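PDB 3F8H: putative polyketide cyclase from Silicibacter sp. TM1040, which is of unknown function but carries a SnoaL-like domain and may act as a polyketide cyclase. Local coordinates for residues A[41-50]-A[128-136]. Sequence-based numbering, arbitrary orientation. Where two conformers were deposited one is given.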
ATOM      1  N   ALA A  41      18.920   7.460 -10.110  1.00 39.44           N
ATOM      2  CA  ALA A  41      18.735   8.565 -11.046  1.00 41.73           C
ATOM      3  C   ALA A  41      17.274   9.112 -11.040  1.00 42.26           C
ATOM      4  O   ALA A  41      16.985  10.238 -11.464  1.00 40.61           O
ATOM      5  CB  ALA A  41      19.169   8.124 -12.494  1.00 42.11           C
ATOM      6  N   CYS A  42      16.369   8.290 -10.550  1.00 41.12           N
ATOM      7  CA  CYS A  42      14.942   8.638 -10.471  1.00 41.08           C
ATOM      8  C   CYS A  42      14.590   9.408  -9.210  1.00 42.86           C
ATOM      9  O   CYS A  42      13.469   9.904  -9.040  1.00 42.49           O
ATOM     10  CB  CYS A  42      14.097   7.370 -10.458  1.00 40.59           C
ATOM     11  SG  CYS A  42      14.055   6.539 -12.027  1.00 44.61           S
ATOM     12  N   LEU A  43      15.559   9.483  -8.312  1.00 42.97           N
ATOM     13  CA  LEU A  43      15.352  10.099  -7.012  1.00 42.98           C
ATOM     14  C   LEU A  43      15.949  11.474  -6.820  1.00 44.21           C
ATOM     15  O   LEU A  43      17.008  11.792  -7.349  1.00 41.87           O
ATOM     16  CB  LEU A  43      15.960   9.213  -5.918  1.00 41.84           C
ATOM     17  CG  LEU A  43      15.697   7.722  -5.998  1.00 43.63           C
ATOM     18  CD1 LEU A  43      16.423   7.069  -4.872  1.00 39.99           C
ATOM     19  CD2 LEU A  43      14.177   7.326  -5.969  1.00 39.29           C
ATOM     20  N   SER A  44      15.277  12.256  -5.980  1.00 43.45           N
ATOM     21  CA  SER A  44      15.811  13.560  -5.560  1.00 45.79           C
ATOM     22  C   SER A  44      16.905  13.364  -4.500  1.00 44.83           C
ATOM     23  O   SER A  44      16.975  12.339  -3.829  1.00 42.57           O
ATOM     24  CB  SER A  44      14.721  14.478  -4.975  1.00 46.23           C
ATOM     25  OG  SER A  44      14.251  13.965  -3.748  1.00 48.55           O
ATOM     26  N   GLU A  45      17.753  14.385  -4.379  1.00 45.14           N
ATOM     27  CA  GLU A  45      18.862  14.371  -3.431  1.00 45.97           C
ATOM     28  C   GLU A  45      18.336  14.277  -2.020  1.00 44.25           C
ATOM     29  O   GLU A  45      18.987  13.772  -1.114  1.00 44.87           O
ATOM     30  CB  GLU A  45      19.727  15.624  -3.592  1.00 48.37           C
ATOM     31  CG  GLU A  45      20.539  15.651  -4.878  1.00 56.85           C
ATOM     32  CD  GLU A  45      21.722  14.709  -4.822  1.00 65.55           C
ATOM     33  OE1 GLU A  45      21.825  13.969  -3.825  1.00 66.28           O
ATOM     34  OE2 GLU A  45      22.572  14.739  -5.744  1.00 73.83           O
ATOM     35  N   ASP A  46      17.119  14.743  -1.840  1.00 43.60           N
ATOM     36  CA  ASP A  46      16.484  14.744  -0.492  1.00 44.07           C
ATOM     37  C   ASP A  46      15.420  13.646  -0.299  1.00 42.70           C
ATOM     38  O   ASP A  46      14.580  13.659   0.601  1.00 43.32           O
ATOM     39  CB  ASP A  46      15.937  16.107  -0.184  1.00 46.42           C
ATOM     40  CG  ASP A  46      14.853  16.533  -1.140  1.00 52.54           C
ATOM     41  OD1 ASP A  46      14.712  15.924  -2.223  1.00 57.18           O
ATOM     42  OD2 ASP A  46      14.154  17.498  -0.798  1.00 59.18           O
ATOM     43  N   VAL A  47      15.522  12.634  -1.121  1.00 40.19           N
ATOM     44  CA  VAL A  47      14.549  11.533  -1.065  1.00 39.00           C
ATOM     45  C   VAL A  47      14.393  10.951   0.358  1.00 41.43           C
ATOM     46  O   VAL A  47      15.365  10.697   1.071  1.00 41.76           O
ATOM     47  CB  VAL A  47      14.898  10.425  -2.052  1.00 38.96           C
ATOM     48  CG1 VAL A  47      16.255   9.761  -1.653  1.00 41.48           C
ATOM     49  CG2 VAL A  47      13.713   9.418  -2.168  1.00 37.95           C
ATOM     50  N   ALA A  48      13.128  10.825   0.756  1.00 40.23           N
ATOM     51  CA  ALA A  48      12.734  10.240   2.002  1.00 40.82           C
ATOM     52  C   ALA A  48      12.166   8.864   1.758  1.00 41.47           C
ATOM     53  O   ALA A  48      11.051   8.704   1.261  1.00 43.05           O
ATOM     54  CB  ALA A  48      11.716  11.137   2.773  1.00 41.56           C
ATOM     55  N   HIS A  49      12.953   7.873   2.192  1.00 41.43           N
ATOM     56  CA  HIS A  49      12.628   6.464   2.101  1.00 40.40           C
ATOM     57  C   HIS A  49      12.061   6.028   3.442  1.00 42.81           C
ATOM     58  O   HIS A  49      12.742   5.923   4.465  1.00 41.36           O
ATOM     59  CB  HIS A  49      13.851   5.680   1.699  1.00 41.66           C
ATOM     60  CG  HIS A  49      13.647   4.201   1.643  1.00 37.48           C
ATOM     61  ND1 HIS A  49      14.685   3.311   1.859  1.00 42.50           N
ATOM     62  CD2 HIS A  49      12.551   3.449   1.400  1.00 39.94           C
ATOM     63  CE1 HIS A  49      14.238   2.080   1.726  1.00 41.32           C
ATOM     64  NE2 HIS A  49      12.940   2.133   1.467  1.00 40.89           N
ATOM     65  N   HIS A  50      10.754   5.836   3.414  1.00 43.04           N
ATOM     66  CA  HIS A  50       9.991   5.497   4.619  1.00 44.39           C
ATOM     67  C   HIS A  50       9.996   4.004   4.829  1.00 44.50           C
ATOM     68  O   HIS A  50       9.180   3.294   4.271  1.00 46.70           O
ATOM     69  CB  HIS A  50       8.544   6.004   4.530  1.00 42.87           C
ATOM     70  CG  HIS A  50       8.424   7.497   4.589  1.00 42.83           C
ATOM     71  ND1 HIS A  50       7.606   8.146   5.490  1.00 43.40           N
ATOM     72  CD2 HIS A  50       9.030   8.468   3.871  1.00 45.43           C
ATOM     73  CE1 HIS A  50       7.705   9.449   5.314  1.00 44.22           C
ATOM     74  NE2 HIS A  50       8.556   9.675   4.331  1.00 41.03           N
ATOM     75  N   ARG A 128       8.684  15.618  -7.151  1.00 38.74           N
ATOM     76  CA  ARG A 128       8.865  17.035  -7.374  1.00 39.77           C
ATOM     77  C   ARG A 128       9.856  17.224  -8.544  1.00 39.32           C
ATOM     78  O   ARG A 128      10.896  16.571  -8.626  1.00 40.29           O
ATOM     79  CB  ARG A 128       9.366  17.711  -6.108  1.00 40.25           C
ATOM     80  CG  ARG A 128       9.678  19.186  -6.274  1.00 45.41           C
ATOM     81  CD  ARG A 128      10.454  19.734  -5.062  1.00 52.45           C
ATOM     82  NE  ARG A 128      11.787  19.121  -4.934  1.00 61.27           N
ATOM     83  CZ  ARG A 128      12.237  18.464  -3.858  1.00 62.21           C
ATOM     84  NH1 ARG A 128      11.497  18.365  -2.757  1.00 65.93           N
ATOM     85  NH2 ARG A 128      13.456  17.945  -3.864  1.00 60.51           N
ATOM     86  N   ASP A 129       9.461  18.053  -9.493  1.00 39.69           N
ATOM     87  CA  ASP A 129      10.293  18.342 -10.662  1.00 40.09           C
ATOM     88  C   ASP A 129      10.707  17.054 -11.359  1.00 38.88           C
ATOM     89  O   ASP A 129      11.831  16.931 -11.858  1.00 37.40           O
ATOM     90  CB  ASP A 129      11.541  19.080 -10.240  1.00 38.31           C
ATOM     91  CG  ASP A 129      11.258  20.492  -9.754  1.00 48.19           C
ATOM     92  OD1 ASP A 129      10.176  21.031 -10.050  1.00 45.81           O
ATOM     93  OD2 ASP A 129      12.159  21.067  -9.104  1.00 49.56           O
ATOM     94  N   GLY A 130       9.828  16.078 -11.288  1.00 39.88           N
ATOM     95  CA  GLY A 130      10.012  14.792 -12.007  1.00 41.41           C
ATOM     96  C   GLY A 130      10.805  13.698 -11.301  1.00 42.41           C
ATOM     97  O   GLY A 130      11.071  12.613 -11.840  1.00 42.74           O
ATOM     98  N   LEU A 131      11.203  14.014 -10.092  1.00 41.59           N
ATOM     99  CA  LEU A 131      11.973  13.124  -9.288  1.00 42.55           C
ATOM    100  C   LEU A 131      11.224  12.661  -8.038  1.00 41.33           C
ATOM    101  O   LEU A 131      10.473  13.373  -7.424  1.00 41.57           O
ATOM    102  CB  LEU A 131      13.281  13.803  -8.893  1.00 43.90           C
ATOM    103  CG  LEU A 131      14.159  14.156 -10.116  1.00 46.90           C
ATOM    104  CD1 LEU A 131      15.390  14.908  -9.691  1.00 47.94           C
ATOM    105  CD2 LEU A 131      14.530  12.862 -10.866  1.00 45.24           C
ATOM    106  N   ILE A 132      11.478  11.424  -7.675  1.00 41.25           N
ATOM    107  CA  ILE A 132      10.866  10.829  -6.492  1.00 40.98           C
ATOM    108  C   ILE A 132      11.449  11.435  -5.231  1.00 41.23           C
ATOM    109  O   ILE A 132      12.652  11.363  -5.001  1.00 40.60           O
ATOM    110  CB  ILE A 132      11.063   9.311  -6.458  1.00 41.37           C
ATOM    111  CG1 ILE A 132      10.321   8.668  -7.641  1.00 42.68           C
ATOM    112  CG2 ILE A 132      10.561   8.749  -5.085  1.00 41.07           C
ATOM    113  CD1 ILE A 132      10.761   7.197  -7.920  1.00 43.54           C
ATOM    114  N   THR A 133      10.593  12.043  -4.419  1.00 40.37           N
ATOM    115  CA  THR A 133      11.038  12.686  -3.179  1.00 39.06           C
ATOM    116  C   THR A 133      10.648  11.895  -1.933  1.00 40.01           C
ATOM    117  O   THR A 133      11.061  12.197  -0.792  1.00 38.63           O
ATOM    118  CB  THR A 133      10.452  14.109  -3.037  1.00 41.96           C
ATOM    119  OG1 THR A 133       9.026  14.027  -2.992  1.00 40.16           O
ATOM    120  CG2 THR A 133      10.924  15.048  -4.210  1.00 41.20           C
ATOM    121  N   ARG A 134       9.781  10.932  -2.168  1.00 39.23           N
ATOM    122  CA  ARG A 134       9.358   9.985  -1.138  1.00 39.94           C
ATOM    123  C   ARG A 134       8.904   8.679  -1.728  1.00 41.05           C
ATOM    124  O   ARG A 134       8.216   8.638  -2.748  1.00 41.72           O
ATOM    125  CB  ARG A 134       8.174  10.505  -0.323  1.00 41.37           C
ATOM    126  CG  ARG A 134       7.658   9.338   0.506  1.00 50.57           C
ATOM    127  CD  ARG A 134       6.474   9.625   1.292  1.00 53.57           C
ATOM    128  NE  ARG A 134       5.265   9.962   0.537  1.00 52.44           N
ATOM    129  CZ  ARG A 134       4.201   9.172   0.386  1.00 51.57           C
ATOM    130  NH1 ARG A 134       4.152   7.935   0.882  1.00 46.13           N
ATOM    131  NH2 ARG A 134       3.168   9.650  -0.276  1.00 48.77           N
ATOM    132  N   VAL A 135       9.260   7.634  -1.004  1.00 41.97           N
ATOM    133  CA  VAL A 135       8.975   6.240  -1.339  0.50 42.86           C
ATOM    134  C   VAL A 135       8.538   5.475  -0.105  1.00 42.31           C
ATOM    135  O   VAL A 135       9.267   5.450   0.881  1.00 41.27           O
ATOM    136  CB  VAL A 135      10.261   5.491  -1.827  0.50 44.37           C
ATOM    137  CG1 VAL A 135      10.010   3.994  -1.912  0.50 44.66           C
ATOM    138  CG2 VAL A 135      10.759   6.024  -3.138  0.50 48.28           C
ATOM    139  N   THR A 136       7.352   4.879  -0.169  1.00 42.77           N
ATOM    140  CA  THR A 136       6.834   3.987   0.889  1.00 43.54           C
ATOM    141  C   THR A 136       6.319   2.728   0.215  1.00 43.14           C
ATOM    142  O   THR A 136       5.659   2.794  -0.784  1.00 44.07           O
ATOM    143  CB  THR A 136       5.680   4.555   1.765  1.00 46.07           C
ATOM    144  OG1 THR A 136       5.930   5.925   2.130  1.00 49.96           O
ATOM    145  CG2 THR A 136       5.592   3.729   3.029  1.00 48.59           C
TER
HETATM  146  O   HOH W   1      11.920  14.499   0.564  1.00 49.99           O
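Asp46 and Arg128 approach from opposite directions and form a salt bridge. Arg128 NH2 reaches Asp46 OD1 at 2.9 Å, on the syn side of the carboxylate and near the guanidinium plane, and the two flat groups are turned 51° against each other. The bonds from Arg128 NH2 and NH1 to Asp46 OD2 are weak. Asp46 OD1 also accepts from Ser44 OG at 2.5 Å, a very short distance. Thr133 CG2 lies over one face of the Arg128 guanidinium, offset toward the rim and 3.6 Å above its plane, and touches Ser44 OG as well. A water donates to both Asp46 O and Thr133 O.

On the buried side, Leu43 CD2 packs on Ile132 CB at 3.7 Å, and Val47 CG2 lies against Ile132 O. Further along, Arg134 CD sits over one face of the His50 ring, 4.0 Å from the centroid, as a CH-pi contact. The Arg134 chain leaves with CG anti to N (chi1 169°) and bends at chi3. This brings NH1 to Thr136 OG1 at 3.0 Å, while NH2 bridges to Asp126 and to Glu95 of the second subunit. With an alanine in place of Arg134, Asp126 and that Glu95 would probably lose this cationic partner, Thr136 OG1 its NH1 donor, and the His50 ring its CH-pi contact.

Backbone bonds join Ile132 to strand 43-44, and Thr133 and Val135 to strand 47-50. The type I turn from Ser44 to Val47 separates the sets, and Thr133 and Arg134 form a classic beta bulge opposite Asp126. This is the parallel strand pair within the otherwise antiparallel, curved mixed sheet of the SnoaL-like alpha+beta fold.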